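Local coordinates for protein hydrolase, isochorismatase family (Pseudomonas putida KT2440, PDB 4H17) that probably acts as a hydrolase of the isochorismatase family, although its natural substrate is not established, at residues 158-163 with 174-179; 66-71 with 86-91; 14-19 with 148-153; 24-29 with 127-132. All blocks are in the same frame, centred on the assembly; numbering follows the deposited sequence.

In the fold
The chain first lays down the loop 14-19 and then strand 24-29, so contacts 3 and 4 open one after the other. Contact 2 comes next and is the most local of these three, closing the loop between strand 66-71 and residues 86-91. Strand 125-131 returns beside strand 24-29 to close contact 4 around contact 2, and strand 150-159 then meets the early loop to close contact 3 around both. Contact 1 follows in series, joining the end of that same strand to helix 172-186. Nothing crosses. Strands 66-71, 24-29, 125-131 and 150-159 are consecutive neighbours in one parallel sheet, which all four contacts share.

Contact 1 of 4, residues 158-163 with 174-179; sequences SATRDL and QIHQCE. With EDO (1,2-ethanediol), chain H.
This is a buried strand-end-to-helix contact: Thr160, just beyond strand 150-159, and Leu163, which opens the short strand 163-165, rest on Ile175 and His176 of helix 172-186. The methyl CG2 of Thr160 fits against the two helix residues, 3.8 Å from His176 CB and 4.0 Å from Ile175 CG2, while the threonine and histidine side chains run alongside each other, pointing opposite ways. Farther along, Leu163 crosses Ile175 at about a right angle, CD1 meeting CD1 at 3.9 Å. His176 has CG anti to the backbone N (chi1 -168°), which carries its ring back along the strand until CE1 lies 3.6 Å from Ser158 O. Both ring nitrogens are held from outside the two segments, ND1 by Ser133 OG and NE2 by Glu155 O. With alanine in place of this histidine, Ser133 and Glu155 would probably lose these ring partners and a gap would open beside Ser158. An ethanediol molecule, probably from the crystallisation liquor, covers one ring face near the rim with C2 and accepts an almost straight bond from Thr160 N to O2 at 2.8 Å. The second subunit lies close by, its Val182 packing on Ile175. Strand 150-159, helix 172-186 and the parallel strand 189-191 together form a beta-alpha-beta crossover of the Rossmann-like fold, and this contact seats the helix at its start.

Contact 2 of 4, residues 66-71 with 86-91; sequences IIHVRH and GQFIPG. With SO4 (sulfate ion), chain E; SO4 (sulfate ion), chain C.
The guanidinium group of Arg70 lies almost flat over the ring of Phe88, the two planes only 14° apart. Phe88 CE2 stands 3.2 Å above the guanidinium plane, over its centre, so the charged group lies over the CE2-CZ side of the ring. Arg70 CD makes a CH-pi contact over the same face, 3.8 Å from the centroid of the Phe88 ring. A bend at chi3 (-70°) turns the arginine so that methylene and guanidinium both lie against the phenylalanine. From there NH1 gives a weak hydrogen bond to Gly86 O at 3.3 Å, and that carbonyl also accepts from Gln32 NE2. A leucine in place of Arg70 would probably keep some apolar cover but leave the Phe88 face without its flat charged partner and Gly86 O without one of its donors. Strand 66-71 belongs to the parallel sheet of the Rossmann-like fold, and residues 86-91 lie in the long loop that leads from it to the neighbouring strand 99-103. On the other side of Phe88, CE1 meets His68 CB at 4.2 Å; the two rings are oblique, their planes at 75°, and His68 NE2 bonds to Glu98. At the strand's end His71 uses both ring nitrogens on sulfate ions, probably from the crystallisation liquor: ND1 donates to O4 of the chain E ion at 2.8 Å, and NE2 to O1 of the chain C ion at 2.7 Å. Tyr35, Ser135, Ser136 and Met132 N also bond to the latter.

Contact 3 of 4, residues 14-19 with 148-153; sequences RDYPPA and GYRCTL. With SO4 (sulfate ion), chain F.
Ala19 N donates to Thr152 OG1 at 2.9 Å, and Cys151 N donates to Tyr16 OH at 3.0 Å; these two bonds fasten the early loop 14-19 to the beginning of strand 150-159. That strand lies between 125-131 and the outermost strand 189-191 in the parallel sheet of the Rossmann-like fold, so the loop crosses near one margin of the sheet. In each bond a backbone N-H meets a side-chain hydroxyl, but the roles alternate: the loop supplies the donor to Thr152 and the acceptor to Cys151. Thr152 OG1 stands beside its own backbone N and anti to the carbonyl carbon (chi1 -64°), the placing that presents it to Ala19. A water adds to the Tyr16 hydroxyl, 2.8 Å from OH, and donates to Tyr149 O, bridging the loop to the residue just ahead of the strand. Upstream, Arg14 grips a sulfate, probably from the crystallisation liquor, with NH1 2.6 Å from its O4; Thr74 and Arg78 of the second subunit hold the same ion. Packing fills in around the polar core. Ala19 CB tucks against the threonine hydroxyl and also touches strand 125-131, Pro18 meets Cys189, and the ring of Phe9 meets that of Tyr16. Arg150 runs over one face of the tyrosine on its way to a salt bridge between NE and Asp125; its guanidinium is turned 66° from the ring plane. Arg150 CG sits almost squarely above the ring of Tyr16, 3.8 Å from the centroid.

Contact 4 of 4, residues 24-29 with 127-132; sequences ASLIII and IVCGFM. With SO4 (sulfate ion), chain C.
Strands 24-29 and 127-131 run parallel, their axes 12° apart, with five backbone hydrogen bonds from Ile127 N to Ser25 O at one end to Phe131 N to Ile29 O (2.9 Å) at the other. On one face Leu26 CD1 meets Ile127 CG2 at 3.8 Å, and Ile28 CG1 meets Cys129 SG at the same distance. The sulfur lies between its own backbone N and carbonyl carbon (chi1 62°), a crowded position that keeps it next to Ile28. Ala24 CB closes on Ile127 CD1 at 3.6 Å. The opposite face carries Ile27 and Val128. These are central strands of the Rossmann-like sheet, with helix 45-61 over Leu26 and Ile28 and helix 133-146 over Val128. Ile29 CD1 also touches Val128 CG1, at 3.7 Å. Gly130 has backbone angles that call for glycine, and a CB there would run into Ile29 O. After Phe131 comes a cis peptide to Met132, a selenomethionine at the N-cap of helix 133-146, consistent with the non-proline cis bond beside the active site in isochorismatase relatives. Met132 N donates to a sulfate O2 at 2.8 Å; Ser135, Ser136 and His71 hold the same ion.

Contact 1 of 4, residues 158-163 with 174-179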
# COMPACT_ATOMS: atom_id res chain seq x y z
N SER A 158 -0.30 15.80 3.87
CA SER A 158 0.18 14.81 2.90
C SER A 158 -0.46 15.17 1.57
O SER A 158 -1.52 15.85 1.52
CB SER A 158 -0.15 13.40 3.38
OG SER A 158 0.24 12.39 2.42
N ALA A 159 0.14 14.73 0.47
CA ALA A 159 -0.36 15.05 -0.84
C ALA A 159 0.08 14.06 -1.86
O ALA A 159 1.02 13.28 -1.65
CB ALA A 159 0.07 16.45 -1.25
N THR A 160 -0.55 14.15 -3.01
CA THR A 160 -0.18 13.37 -4.16
C THR A 160 -0.40 14.18 -5.45
O THR A 160 -0.50 15.44 -5.42
CB THR A 160 -0.91 12.02 -4.13
OG1 THR A 160 -0.43 11.19 -5.20
CG2 THR A 160 -2.38 12.20 -4.24
N ARG A 161 -0.33 13.48 -6.57
CA ARG A 161 -0.54 14.11 -7.88
C ARG A 161 -1.59 13.37 -8.72
O ARG A 161 -2.05 12.27 -8.38
CB ARG A 161 0.79 14.21 -8.59
CG ARG A 161 1.31 12.88 -9.15
CD ARG A 161 2.72 12.98 -9.73
NE ARG A 161 3.01 11.95 -10.74
CZ ARG A 161 3.21 10.65 -10.49
NH1 ARG A 161 3.21 10.18 -9.24
NH2 ARG A 161 3.43 9.85 -11.52
N ASP A 162 -2.02 14.01 -9.81
CA ASP A 162 -2.85 13.37 -10.80
C ASP A 162 -2.17 12.11 -11.30
O ASP A 162 -0.99 12.15 -11.68
CB ASP A 162 -3.11 14.27 -12.01
CG ASP A 162 -3.99 15.49 -11.73
OD1 ASP A 162 -4.47 15.70 -10.63
OD2 ASP A 162 -4.20 16.25 -12.70
N LEU A 163 -2.90 11.00 -11.37
CA LEU A 163 -2.34 9.77 -11.95
C LEU A 163 -3.06 9.26 -13.17
O LEU A 163 -4.28 9.49 -13.35
CB LEU A 163 -2.31 8.62 -10.94
CG LEU A 163 -1.52 8.86 -9.65
CD1 LEU A 163 -1.71 7.69 -8.70
CD2 LEU A 163 -0.08 9.14 -9.94
N GLN A 174 -8.83 12.74 -5.87
CA GLN A 174 -9.58 11.48 -5.88
C GLN A 174 -8.62 10.38 -5.44
O GLN A 174 -8.94 9.54 -4.58
CB GLN A 174 -10.17 11.18 -7.23
CG GLN A 174 -11.40 11.99 -7.51
CD GLN A 174 -11.98 11.68 -8.86
OE1 GLN A 174 -12.04 10.52 -9.27
NE2 GLN A 174 -12.47 12.72 -9.54
N ILE A 175 -7.40 10.41 -5.98
CA ILE A 175 -6.39 9.46 -5.49
C ILE A 175 -6.19 9.59 -3.98
O ILE A 175 -6.11 8.62 -3.27
CB ILE A 175 -5.02 9.69 -6.16
CG1 ILE A 175 -5.10 9.49 -7.67
CG2 ILE A 175 -3.98 8.80 -5.50
CD1 ILE A 175 -5.54 8.13 -8.17
N HIS A 176 -6.02 10.82 -3.51
CA HIS A 176 -5.73 11.06 -2.11
C HIS A 176 -6.90 10.60 -1.18
O HIS A 176 -6.68 9.93 -0.20
CB HIS A 176 -5.36 12.52 -1.92
CG HIS A 176 -4.77 12.81 -0.58
ND1 HIS A 176 -3.54 12.34 -0.19
CD2 HIS A 176 -5.25 13.52 0.47
CE1 HIS A 176 -3.26 12.77 1.03
NE2 HIS A 176 -4.28 13.49 1.45
N GLN A 177 -8.12 10.92 -1.56
CA GLN A 177 -9.31 10.53 -0.79
C GLN A 177 -9.43 9.02 -0.75
O GLN A 177 -9.69 8.46 0.29
CB GLN A 177 -10.59 11.13 -1.35
N CYS A 178 -9.22 8.37 -1.90
CA CYS A 178 -9.28 6.92 -1.90
C CYS A 178 -8.20 6.33 -1.00
O CYS A 178 -8.47 5.42 -0.20
CB CYS A 178 -9.21 6.38 -3.34
SG CYS A 178 -10.71 6.73 -4.35
N GLU A 179 -6.98 6.84 -1.07
CA GLU A 179 -5.93 6.28 -0.22
C GLU A 179 -6.16 6.56 1.25
O GLU A 179 -5.84 5.71 2.05
CB GLU A 179 -4.53 6.65 -0.66
CG GLU A 179 -3.49 5.58 -0.18
CD GLU A 179 -3.54 4.19 -0.87
OE1 GLU A 179 -4.29 4.00 -1.86
OE2 GLU A 179 -2.81 3.24 -0.42
C1 EDO H . -5.04 16.64 -2.84
O1 EDO H . -4.80 17.89 -3.50
C2 EDO H . -3.73 16.21 -2.18
O2 EDO H . -2.69 15.99 -3.13

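Contact 2 of 4, residues 66-71 with 86-91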
# COMPACT_ATOMS: atom_id res chain seq x y z
N ILE A 66 11.49 13.59 16.41
CA ILE A 66 11.11 13.93 15.07
C ILE A 66 12.07 13.27 14.09
O ILE A 66 13.30 13.40 14.22
CB ILE A 66 11.17 15.46 14.84
CG1 ILE A 66 10.24 16.19 15.82
CG2 ILE A 66 10.89 15.82 13.38
CD1 ILE A 66 10.50 17.69 15.94
N ILE A 67 11.49 12.57 13.13
CA ILE A 67 12.25 11.82 12.10
C ILE A 67 11.91 12.35 10.72
O ILE A 67 10.73 12.41 10.33
CB ILE A 67 11.91 10.35 12.13
CG1 ILE A 67 12.29 9.75 13.48
CG2 ILE A 67 12.55 9.67 10.94
CD1 ILE A 67 11.77 8.34 13.74
N HIS A 68 12.92 12.83 10.01
CA HIS A 68 12.78 13.28 8.64
C HIS A 68 13.35 12.21 7.70
O HIS A 68 14.50 11.76 7.85
CB HIS A 68 13.58 14.56 8.41
CG HIS A 68 13.31 15.66 9.39
ND1 HIS A 68 12.49 16.72 9.08
CD2 HIS A 68 13.77 15.88 10.64
CE1 HIS A 68 12.44 17.54 10.12
NE2 HIS A 68 13.22 17.06 11.07
N VAL A 69 12.55 11.83 6.72
CA VAL A 69 12.94 10.88 5.69
C VAL A 69 13.10 11.61 4.35
O VAL A 69 12.24 12.41 4.01
CB VAL A 69 11.87 9.77 5.59
CG1 VAL A 69 12.20 8.82 4.47
CG2 VAL A 69 11.70 9.02 6.92
N ARG A 70 14.14 11.30 3.58
CA ARG A 70 14.29 11.77 2.22
C ARG A 70 14.73 10.65 1.31
O ARG A 70 15.35 9.67 1.75
CB ARG A 70 15.38 12.86 2.12
CG ARG A 70 14.98 14.21 2.67
CD ARG A 70 15.99 15.27 2.26
NE ARG A 70 17.30 15.11 2.93
CZ ARG A 70 18.28 16.03 2.89
NH1 ARG A 70 18.17 17.13 2.16
NH2 ARG A 70 19.41 15.83 3.57
N HIS A 71 14.47 10.85 0.02
CA HIS A 71 15.02 10.00 -1.02
C HIS A 71 16.53 10.09 -1.07
O HIS A 71 17.11 11.20 -0.94
CB HIS A 71 14.50 10.39 -2.37
CG HIS A 71 13.09 10.01 -2.64
ND1 HIS A 71 12.71 9.34 -3.77
CD2 HIS A 71 11.97 10.24 -1.93
CE1 HIS A 71 11.41 9.12 -3.73
NE2 HIS A 71 10.93 9.70 -2.64
N GLY A 86 16.68 17.59 -4.41
CA GLY A 86 16.93 16.83 -3.21
C GLY A 86 16.84 17.63 -1.91
O GLY A 86 16.86 17.04 -0.83
N GLN A 87 16.78 18.96 -2.00
CA GLN A 87 16.79 19.81 -0.80
C GLN A 87 15.46 19.70 -0.06
O GLN A 87 14.41 19.46 -0.68
CB GLN A 87 17.07 21.29 -1.16
CG GLN A 87 18.49 21.49 -1.70
CD GLN A 87 18.65 22.81 -2.41
OE1 GLN A 87 17.75 23.64 -2.41
NE2 GLN A 87 19.78 23.01 -3.06
N PHE A 88 15.49 19.96 1.25
CA PHE A 88 14.26 20.17 1.98
C PHE A 88 13.45 21.33 1.46
O PHE A 88 13.99 22.42 1.10
CB PHE A 88 14.53 20.36 3.47
CG PHE A 88 15.00 19.13 4.16
CD1 PHE A 88 14.07 18.13 4.45
CD2 PHE A 88 16.33 18.96 4.51
CE1 PHE A 88 14.48 16.98 5.08
CE2 PHE A 88 16.74 17.81 5.16
CZ PHE A 88 15.81 16.83 5.43
N ILE A 89 12.13 21.17 1.47
CA ILE A 89 11.21 22.26 1.22
C ILE A 89 11.40 23.39 2.25
O ILE A 89 11.51 23.17 3.42
CB ILE A 89 9.75 21.76 1.31
CG1 ILE A 89 9.47 20.82 0.16
CG2 ILE A 89 8.73 22.91 1.38
CD1 ILE A 89 8.17 20.06 0.30
N PRO A 90 11.49 24.64 1.78
CA PRO A 90 11.73 25.72 2.73
C PRO A 90 10.76 25.73 3.91
O PRO A 90 9.52 25.60 3.73
CB PRO A 90 11.60 26.98 1.87
CG PRO A 90 11.95 26.49 0.49
CD PRO A 90 11.36 25.12 0.40
N GLY A 91 11.35 25.82 5.11
CA GLY A 91 10.63 25.81 6.35
C GLY A 91 10.51 24.43 6.99
O GLY A 91 10.14 24.33 8.17
S SO4 E . 15.18 7.54 -5.38
O1 SO4 E . 13.94 6.69 -5.52
O2 SO4 E . 16.04 7.20 -6.56
O3 SO4 E . 15.79 7.44 -4.10
O4 SO4 E . 14.70 8.92 -5.66
S SO4 C . 7.32 8.73 -3.51
O1 SO4 C . 8.50 8.57 -2.63
O2 SO4 C . 6.09 8.63 -2.75
O3 SO4 C . 7.33 7.62 -4.48
O4 SO4 C . 7.38 9.96 -4.32

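Contact 3 of 4, residues 14-19 with 148-153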
# COMPACT_ATOMS: atom_id res chain seq x y z
N ARG A 14 -10.13 -4.15 16.45
CA ARG A 14 -8.71 -3.78 16.54
C ARG A 14 -8.51 -2.26 16.37
O ARG A 14 -7.37 -1.78 16.31
CB ARG A 14 -7.90 -4.54 15.50
CG ARG A 14 -7.82 -6.05 15.79
CD ARG A 14 -6.76 -6.75 14.96
NE ARG A 14 -6.71 -8.20 15.25
CZ ARG A 14 -7.31 -9.16 14.54
NH1 ARG A 14 -8.01 -8.88 13.43
NH2 ARG A 14 -7.20 -10.44 14.93
N ASP A 15 -9.60 -1.52 16.30
CA ASP A 15 -9.51 -0.06 16.27
C ASP A 15 -8.77 0.46 17.51
O ASP A 15 -9.05 0.02 18.62
CB ASP A 15 -10.89 0.61 16.07
CG ASP A 15 -11.99 0.04 16.97
OD1 ASP A 15 -12.19 -1.20 16.99
OD2 ASP A 15 -12.70 0.84 17.61
N TYR A 16 -7.82 1.37 17.30
CA TYR A 16 -7.09 2.03 18.38
C TYR A 16 -7.40 3.52 18.29
O TYR A 16 -7.82 3.99 17.26
CB TYR A 16 -5.56 1.77 18.32
CG TYR A 16 -4.88 1.90 16.95
CD1 TYR A 16 -4.46 3.15 16.45
CD2 TYR A 16 -4.58 0.77 16.18
CE1 TYR A 16 -3.81 3.25 15.23
CE2 TYR A 16 -3.91 0.89 14.95
CZ TYR A 16 -3.53 2.13 14.48
OH TYR A 16 -2.85 2.26 13.26
N PRO A 17 -7.21 4.26 19.39
CA PRO A 17 -7.37 5.71 19.33
C PRO A 17 -6.30 6.43 18.50
O PRO A 17 -5.19 5.93 18.36
CB PRO A 17 -7.24 6.16 20.78
CG PRO A 17 -7.28 4.93 21.60
CD PRO A 17 -6.83 3.80 20.74
N PRO A 18 -6.63 7.62 17.97
CA PRO A 18 -5.58 8.40 17.34
C PRO A 18 -4.48 8.78 18.31
O PRO A 18 -4.69 8.88 19.52
CB PRO A 18 -6.29 9.63 16.79
CG PRO A 18 -7.62 9.66 17.48
CD PRO A 18 -7.95 8.23 17.77
N ALA A 19 -3.30 9.02 17.74
CA ALA A 19 -2.12 9.32 18.56
C ALA A 19 -2.32 10.65 19.25
O ALA A 19 -2.96 11.55 18.70
CB ALA A 19 -0.88 9.42 17.68
N GLY A 148 4.11 -3.63 14.39
CA GLY A 148 3.24 -3.42 15.54
C GLY A 148 3.06 -1.98 15.95
O GLY A 148 2.48 -1.72 17.00
N TYR A 149 3.47 -1.02 15.13
CA TYR A 149 3.17 0.35 15.40
C TYR A 149 1.75 0.76 15.13
O TYR A 149 1.06 0.18 14.29
CB TYR A 149 4.11 1.29 14.61
CG TYR A 149 5.54 1.06 15.04
CD1 TYR A 149 6.04 1.63 16.19
CD2 TYR A 149 6.39 0.26 14.28
CE1 TYR A 149 7.35 1.40 16.62
CE2 TYR A 149 7.69 0.03 14.69
CZ TYR A 149 8.16 0.58 15.85
OH TYR A 149 9.47 0.33 16.23
N ARG A 150 1.30 1.76 15.88
CA ARG A 150 0.01 2.38 15.70
C ARG A 150 0.24 3.68 14.98
O ARG A 150 0.88 4.58 15.53
CB ARG A 150 -0.61 2.68 17.05
CG ARG A 150 -1.11 1.46 17.80
CD ARG A 150 -1.88 1.91 19.05
NE ARG A 150 -1.03 2.58 20.05
CZ ARG A 150 -0.32 1.95 20.99
NH1 ARG A 150 -0.35 0.63 21.09
NH2 ARG A 150 0.41 2.66 21.85
N CYS A 151 -0.28 3.80 13.77
CA CYS A 151 -0.02 4.97 12.92
C CYS A 151 -1.22 5.89 12.92
O CYS A 151 -2.35 5.44 12.82
CB CYS A 151 0.28 4.53 11.50
SG CYS A 151 1.91 3.78 11.33
N THR A 152 -0.94 7.19 12.99
CA THR A 152 -1.94 8.22 12.76
C THR A 152 -1.42 9.05 11.59
O THR A 152 -0.35 9.68 11.69
CB THR A 152 -2.15 9.11 13.99
OG1 THR A 152 -2.69 8.30 15.05
CG2 THR A 152 -3.11 10.22 13.66
N LEU A 153 -2.15 9.00 10.49
CA LEU A 153 -1.71 9.63 9.25
C LEU A 153 -2.41 10.96 9.11
O LEU A 153 -3.64 11.03 9.17
CB LEU A 153 -2.07 8.72 8.07
CG LEU A 153 -1.79 9.18 6.66
CD1 LEU A 153 -0.36 9.59 6.39
CD2 LEU A 153 -2.21 8.08 5.71
S SO4 F . -9.90 -11.95 12.82
O1 SO4 F . -9.53 -12.47 14.15
O2 SO4 F . -10.04 -13.10 11.85
O3 SO4 F . -11.15 -11.16 12.85
O4 SO4 F . -8.79 -11.08 12.35
O HOH W 1 -1.24 0.18 12.41

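Contact 4 of 4, residues 24-29 with 127-132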
# COMPACT_ATOMS: atom_id res chain seq x y z
N ALA A 24 3.85 10.48 21.16
CA ALA A 24 4.16 9.99 19.81
C ALA A 24 5.54 10.37 19.33
O ALA A 24 6.16 11.24 19.88
CB ALA A 24 3.11 10.51 18.83
N SER A 25 5.98 9.66 18.29
CA SER A 25 7.13 10.07 17.45
C SER A 25 6.55 10.63 16.14
O SER A 25 5.62 10.04 15.56
CB SER A 25 8.03 8.90 17.11
OG SER A 25 8.65 8.26 18.24
N LEU A 26 7.10 11.75 15.65
CA LEU A 26 6.62 12.40 14.42
C LEU A 26 7.57 12.04 13.27
O LEU A 26 8.79 12.13 13.42
CB LEU A 26 6.60 13.91 14.54
CG LEU A 26 6.26 14.73 13.28
CD1 LEU A 26 4.84 14.48 12.78
CD2 LEU A 26 6.45 16.20 13.58
N ILE A 27 7.01 11.55 12.18
CA ILE A 27 7.76 11.17 10.97
C ILE A 27 7.29 11.98 9.78
O ILE A 27 6.11 11.96 9.42
CB ILE A 27 7.61 9.66 10.64
CG1 ILE A 27 7.96 8.77 11.86
CG2 ILE A 27 8.48 9.31 9.41
CD1 ILE A 27 7.68 7.30 11.70
N ILE A 28 8.23 12.73 9.17
CA ILE A 28 7.94 13.55 8.00
C ILE A 28 8.62 12.90 6.80
O ILE A 28 9.85 12.84 6.72
CB ILE A 28 8.47 14.98 8.16
CG1 ILE A 28 7.93 15.60 9.44
CG2 ILE A 28 8.08 15.84 6.94
CD1 ILE A 28 8.48 16.95 9.77
N ILE A 29 7.81 12.43 5.87
CA ILE A 29 8.31 11.66 4.71
C ILE A 29 8.46 12.53 3.48
O ILE A 29 7.47 13.10 2.93
CB ILE A 29 7.38 10.47 4.44
CG1 ILE A 29 7.38 9.51 5.63
CG2 ILE A 29 7.78 9.74 3.18
CD1 ILE A 29 6.40 8.35 5.56
N ILE A 127 2.99 9.49 14.34
CA ILE A 127 2.27 10.47 13.56
C ILE A 127 3.07 10.62 12.26
O ILE A 127 4.28 10.92 12.31
CB ILE A 127 2.10 11.81 14.30
CG1 ILE A 127 1.25 11.59 15.56
CG2 ILE A 127 1.46 12.84 13.38
CD1 ILE A 127 1.33 12.70 16.57
N VAL A 128 2.39 10.37 11.15
CA VAL A 128 2.99 10.34 9.83
C VAL A 128 2.43 11.36 8.86
O VAL A 128 1.22 11.53 8.75
CB VAL A 128 2.83 8.93 9.22
CG1 VAL A 128 3.50 8.83 7.87
CG2 VAL A 128 3.34 7.83 10.12
N CYS A 129 3.33 12.05 8.17
CA CYS A 129 2.90 12.98 7.15
C CYS A 129 3.92 12.92 6.01
O CYS A 129 4.95 12.26 6.16
CB CYS A 129 2.79 14.39 7.74
SG CYS A 129 4.34 15.06 8.38
N GLY A 130 3.61 13.62 4.93
CA GLY A 130 4.52 13.77 3.78
C GLY A 130 4.01 13.19 2.48
O GLY A 130 2.79 13.11 2.23
N PHE A 131 4.94 12.75 1.65
CA PHE A 131 4.76 12.63 0.23
C PHE A 131 5.45 11.43 -0.35
O PHE A 131 6.52 11.02 0.15
CB PHE A 131 5.34 13.89 -0.47
CG PHE A 131 4.93 15.14 0.22
CD1 PHE A 131 3.63 15.61 0.13
CD2 PHE A 131 5.85 15.85 0.94
CE1 PHE A 131 3.23 16.71 0.85
CE2 PHE A 131 5.48 17.01 1.64
CZ PHE A 131 4.16 17.46 1.57
N MSE A 132 4.90 10.83 -1.43
CA MSE A 132 3.49 11.00 -1.92
C MSE A 132 2.59 10.08 -1.15
O MSE A 132 3.01 9.00 -0.69
CB MSE A 132 3.43 10.63 -3.41
CG MSE A 132 4.33 11.51 -4.24
SE MSE A 132 4.22 11.22 -6.17
CE MSE A 132 4.72 9.31 -6.24
S SO4 C . 7.32 8.73 -3.51
O1 SO4 C . 8.50 8.57 -2.63
O2 SO4 C . 6.09 8.63 -2.75
O3 SO4 C . 7.33 7.62 -4.48
O4 SO4 C . 7.38 9.96 -4.32